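Local coordinates for protein amine Dehydrogenase (Pseudomonas putida, PDB 1JMX) that probably transfers electrons through its two covalently bound c-type hemes, as expected of the alpha subunit of a quinohemoprotein amine dehydrogenase, at residues A[313-318]-A[347-352]; A[317-322]-A[334-339]. All blocks are in the same frame, centred on the assembly; numbering follows the deposited sequence.

Contact 1 of 2, residues A[313-318]-A[347-352]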
loop_
_atom_site.group_PDB
_atom_site.type_symbol
_atom_site.label_atom_id
_atom_site.label_comp_id
_atom_site.label_asym_id
_atom_site.label_seq_id
_atom_site.Cartn_x
_atom_site.Cartn_y
_atom_site.Cartn_z
ATOM N N PRO A 313 18.582 -26.415 39.946
ATOM C CA PRO A 313 17.547 -26.503 38.913
ATOM C C PRO A 313 16.680 -27.750 39.028
ATOM O O PRO A 313 17.190 -28.874 39.150
ATOM C CB PRO A 313 18.359 -26.560 37.610
ATOM C CG PRO A 313 19.672 -25.946 37.965
ATOM C CD PRO A 313 19.924 -26.487 39.344
ATOM N N ASP A 314 15.370 -27.543 39.075
ATOM C CA ASP A 314 14.452 -28.658 39.084
ATOM C C ASP A 314 13.583 -28.443 37.859
ATOM O O ASP A 314 12.937 -27.400 37.717
ATOM C CB ASP A 314 13.592 -28.706 40.336
ATOM C CG ASP A 314 12.799 -30.011 40.439
ATOM O OD1 ASP A 314 11.860 -30.087 41.262
ATOM O OD2 ASP A 314 13.112 -30.969 39.690
ATOM N N LEU A 315 13.605 -29.420 36.957
ATOM C CA LEU A 315 12.835 -29.338 35.723
ATOM C C LEU A 315 11.511 -30.092 35.740
ATOM O O LEU A 315 10.924 -30.310 34.685
ATOM C CB LEU A 315 13.680 -29.821 34.546
ATOM C CG LEU A 315 15.062 -29.193 34.371
ATOM C CD1 LEU A 315 15.634 -29.646 33.032
ATOM C CD2 LEU A 315 14.982 -27.667 34.450
ATOM N N GLY A 316 11.055 -30.507 36.921
ATOM C CA GLY A 316 9.788 -31.220 37.029
ATOM C C GLY A 316 9.822 -32.743 36.971
ATOM O O GLY A 316 10.842 -33.353 36.651
ATOM N N ALA A 317 8.667 -33.351 37.241
ATOM C CA ALA A 317 8.494 -34.807 37.250
ATOM C C ALA A 317 8.881 -35.569 35.976
ATOM O O ALA A 317 8.341 -35.326 34.909
ATOM C CB ALA A 317 7.051 -35.144 37.628
ATOM N N GLY A 318 9.786 -36.531 36.105
ATOM C CA GLY A 318 10.187 -37.319 34.955
ATOM C C GLY A 318 11.371 -36.774 34.192
ATOM O O GLY A 318 11.867 -37.415 33.259
ATOM N N ARG A 347 6.055 -28.517 32.586
ATOM C CA ARG A 347 6.736 -28.628 33.876
ATOM C C ARG A 347 7.127 -27.249 34.377
ATOM O O ARG A 347 7.658 -26.434 33.619
ATOM C CB ARG A 347 7.998 -29.478 33.734
ATOM C CG ARG A 347 7.712 -30.913 33.349
ATOM C CD ARG A 347 7.014 -31.640 34.489
ATOM N NE ARG A 347 6.185 -32.745 34.020
ATOM C CZ ARG A 347 6.622 -33.788 33.324
ATOM N NH1 ARG A 347 7.901 -33.910 32.997
ATOM N NH2 ARG A 347 5.761 -34.707 32.926
ATOM N N GLU A 348 6.828 -26.963 35.636
ATOM C CA GLU A 348 7.208 -25.676 36.168
ATOM C C GLU A 348 8.674 -25.768 36.510
ATOM O O GLU A 348 9.054 -26.472 37.439
ATOM C CB GLU A 348 6.391 -25.308 37.401
ATOM C CG GLU A 348 5.653 -23.967 37.265
ATOM C CD GLU A 348 6.585 -22.755 37.058
ATOM O OE1 GLU A 348 7.483 -22.790 36.169
ATOM O OE2 GLU A 348 6.403 -21.743 37.781
ATOM N N VAL A 349 9.501 -25.126 35.689
ATOM C CA VAL A 349 10.949 -25.117 35.892
ATOM C C VAL A 349 11.313 -24.186 37.047
ATOM O O VAL A 349 10.604 -23.217 37.320
ATOM C CB VAL A 349 11.684 -24.670 34.602
ATOM C CG1 VAL A 349 13.182 -24.636 34.813
ATOM C CG2 VAL A 349 11.348 -25.618 33.459
ATOM N N ALA A 350 12.405 -24.504 37.741
ATOM C CA ALA A 350 12.866 -23.694 38.864
ATOM C C ALA A 350 14.368 -23.785 39.091
ATOM O O ALA A 350 15.003 -24.783 38.746
ATOM C CB ALA A 350 12.133 -24.097 40.136
ATOM N N VAL A 351 14.938 -22.696 39.599
ATOM C CA VAL A 351 16.356 -22.642 39.936
ATOM C C VAL A 351 16.323 -22.145 41.374
ATOM O O VAL A 351 16.253 -20.938 41.634
ATOM C CB VAL A 351 17.144 -21.666 39.051
ATOM C CG1 VAL A 351 18.632 -21.749 39.391
ATOM C CG2 VAL A 351 16.918 -21.991 37.576
ATOM N N GLY A 352 16.335 -23.090 42.308
ATOM C CA GLY A 352 16.235 -22.737 43.712
ATOM C C GLY A 352 14.749 -22.506 43.913
ATOM O O GLY A 352 13.933 -23.379 43.574
#

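Contact 2 of 2, residues A[317-322]-A[334-339]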
loop_
_atom_site.group_PDB
_atom_site.type_symbol
_atom_site.label_atom_id
_atom_site.label_comp_id
_atom_site.label_asym_id
_atom_site.label_seq_id
_atom_site.Cartn_x
_atom_site.Cartn_y
_atom_site.Cartn_z
ATOM N N ALA A 317 8.667 -33.351 37.241
ATOM C CA ALA A 317 8.494 -34.807 37.250
ATOM C C ALA A 317 8.881 -35.569 35.976
ATOM O O ALA A 317 8.341 -35.326 34.909
ATOM C CB ALA A 317 7.051 -35.144 37.628
ATOM N N GLY A 318 9.786 -36.531 36.105
ATOM C CA GLY A 318 10.187 -37.319 34.955
ATOM C C GLY A 318 11.371 -36.774 34.192
ATOM O O GLY A 318 11.867 -37.415 33.259
ATOM N N VAL A 319 11.841 -35.596 34.595
ATOM C CA VAL A 319 12.980 -34.971 33.935
ATOM C C VAL A 319 14.169 -34.977 34.892
ATOM O O VAL A 319 14.076 -34.507 36.028
ATOM C CB VAL A 319 12.638 -33.533 33.475
ATOM C CG1 VAL A 319 13.781 -32.955 32.640
ATOM C CG2 VAL A 319 11.344 -33.541 32.677
ATOM N N GLU A 320 15.293 -35.494 34.405
ATOM C CA GLU A 320 16.516 -35.621 35.193
ATOM C C GLU A 320 17.663 -34.711 34.754
ATOM O O GLU A 320 18.043 -34.708 33.582
ATOM C CB GLU A 320 16.995 -37.076 35.141
ATOM C CG GLU A 320 18.276 -37.339 35.927
ATOM C CD GLU A 320 18.793 -38.767 35.776
ATOM O OE1 GLU A 320 18.483 -39.415 34.746
ATOM O OE2 GLU A 320 19.523 -39.234 36.687
ATOM N N VAL A 321 18.221 -33.955 35.700
ATOM C CA VAL A 321 19.353 -33.074 35.405
ATOM C C VAL A 321 20.606 -33.928 35.587
ATOM O O VAL A 321 21.041 -34.174 36.712
ATOM C CB VAL A 321 19.398 -31.873 36.370
ATOM C CG1 VAL A 321 20.523 -30.935 35.980
ATOM C CG2 VAL A 321 18.057 -31.147 36.366
ATOM N N THR A 322 21.179 -34.383 34.478
ATOM C CA THR A 322 22.353 -35.256 34.519
ATOM C C THR A 322 23.746 -34.627 34.636
ATOM O O THR A 322 24.678 -35.300 35.083
ATOM C CB THR A 322 22.359 -36.246 33.320
ATOM O OG1 THR A 322 22.768 -35.570 32.125
ATOM C CG2 THR A 322 20.976 -36.817 33.102
ATOM N N LEU A 334 22.800 -27.132 31.292
ATOM C CA LEU A 334 22.741 -28.470 31.845
ATOM C C LEU A 334 22.352 -29.530 30.842
ATOM O O LEU A 334 21.869 -29.240 29.746
ATOM C CB LEU A 334 21.795 -28.504 33.053
ATOM C CG LEU A 334 20.403 -27.876 32.908
ATOM C CD1 LEU A 334 19.408 -28.889 32.334
ATOM C CD2 LEU A 334 19.927 -27.400 34.271
ATOM N N LYS A 335 22.651 -30.768 31.198
ATOM C CA LYS A 335 22.303 -31.895 30.359
ATOM C C LYS A 335 21.113 -32.485 31.084
ATOM O O LYS A 335 21.130 -32.606 32.311
ATOM C CB LYS A 335 23.440 -32.911 30.319
ATOM C CG LYS A 335 23.333 -33.863 29.158
ATOM C CD LYS A 335 23.752 -33.178 27.868
ATOM C CE LYS A 335 25.257 -32.876 27.869
ATOM N NZ LYS A 335 25.718 -32.258 26.581
ATOM N N ALA A 336 20.053 -32.785 30.349
ATOM C CA ALA A 336 18.874 -33.348 30.978
ATOM C C ALA A 336 18.466 -34.603 30.255
ATOM O O ALA A 336 18.861 -34.836 29.109
ATOM C CB ALA A 336 17.737 -32.347 30.979
ATOM N N ARG A 337 17.662 -35.409 30.931
ATOM C CA ARG A 337 17.187 -36.656 30.360
ATOM C C ARG A 337 15.796 -36.895 30.891
ATOM O O ARG A 337 15.575 -36.811 32.086
ATOM C CB ARG A 337 18.093 -37.820 30.782
ATOM C CG ARG A 337 17.806 -39.131 30.066
ATOM C CD ARG A 337 18.659 -40.266 30.629
ATOM N NE ARG A 337 20.068 -39.884 30.756
ATOM C CZ ARG A 337 20.775 -39.987 31.884
ATOM N NH1 ARG A 337 20.213 -40.467 32.991
ATOM N NH2 ARG A 337 22.043 -39.596 31.912
ATOM N N ALA A 338 14.854 -37.143 29.990
ATOM C CA ALA A 338 13.478 -37.424 30.378
ATOM C C ALA A 338 13.297 -38.932 30.263
ATOM O O ALA A 338 13.840 -39.563 29.351
ATOM C CB ALA A 338 12.500 -36.698 29.460
ATOM N N ALA A 339 12.591 -39.518 31.225
ATOM C CA ALA A 339 12.347 -40.956 31.216
ATOM C C ALA A 339 11.386 -41.253 30.086
ATOM O O ALA A 339 10.565 -40.400 29.729
ATOM C CB ALA A 339 11.742 -41.396 32.544
#

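Contact 1 of 2, residues A[313-318]-A[347-352]
Asp314 and Ala350 form an antiparallel hydrogen-bonded pair, with Asp314 N giving its hydrogen to Ala350 O at 2.8 Å and Ala350 N returning a bond to Asp314 O at 2.9 Å. Next to it, Pro313 faces Val351 as a non-hydrogen-bonded pair, and Pro313 CA approaches Ala350 O at 3.1 Å in a CA-H...O contact, beside the N-H...O bond that the same carbonyl accepts from Asp314. Beyond Asp314 the short strand ends and the chain runs on as a loop beside residues 347-349. The side chains of Leu315 and Val349 run alongside each other in one direction and meet through Leu315 CD2 and Val349 CG1 at 3.5 Å. Val349 CG1 stands anti to the backbone N (chi1 179°), which places this methyl against the leucine. Both residues are buried: Leu315 continues onto Leu334 and Ala336, Val349 onto Val289. Strand 313-314 is an outermost strand, within this chain, of the mixed sheet of the third domain, an E-set (immunoglobulin-like) unit, and the loop after it leads across to strand 319-327. Arg347 follows that loop. Its CB passes Leu315 O at 3.2 Å, and a bend at chi2 (-68°) then brings CD to 3.8 Å from Gly316 CA, where it packs on the bare backbone. Leu315 O is buried here without a hydrogen-bonding partner, while Gly316 N gives a weak hydrogen bond, 3.5 Å long, to OD2 of Asp314, two residues earlier.

Contact 2 of 2, residues A[317-322]-A[334-339]
The guanidinium of Arg337 carries the methyl of Thr322 on one face, CG2 standing 3.2 Å above the plane and displaced from the centre of the group, while the Glu320 carboxylate approaches obliquely. Glu320 OE1 and Arg337 NH1 form a salt bridge of 2.7 Å; with the two planes 88° apart, a single oxygen meets a single nitrogen. The acid and the arginine extend alongside one another in the same direction: Glu320 is extended, with CG opposite the backbone N (chi1 180°), whereas Arg337 bends at chi3 (-48°), which turns its end toward Glu320 and Thr322. Thr322 also makes a weak hydrogen bond from OG1 to Lys335 O, the same carbonyl that accepts its backbone N at 2.8 Å. Beneath these side chains Glu320 and Arg337 are a hydrogen-bonded pair, Glu320 N to Arg337 O at 2.7 Å and Arg337 N to Glu320 O at 2.8 Å. Farther along, Ala339 N bonds to Gly318 O at 3.0 Å. The other face bears Val319, Val321, Ala336 and Ala338; there Val321 CG1 touches Leu334 CD2 at 4.0 Å, the two side chains crossing at about a right angle, and Leu315 packs on Val321. Strands 319-327 and 331-338 form an antiparallel beta hairpin at one end of the mixed sheet of domain III, alternating residues giving its polar and apolar faces, as in beta sandwiches of the E-set kind.

The centres of contacts 1 and 2 are 9 Å apart, and both lie in the alpha subunit's domain III, away from the heme sites. Along the chain, strand 313-314 leads through Ala317 and Gly318, which the contacts share, into strand 319-327; the hairpin then returns as 331-338, and 345-351 comes back to pair with 313-314. Strands 313-314 and 319-327 are the two outermost of the same mixed sheet within this chain, so the linking loop spans from one edge to the other. Pro313 of contact 1 packs on Leu334 of contact 2, joining the two edges through a common apolar core to which Leu315 also belongs. Arg347 against Val319 is a separate, more peripheral packing contact.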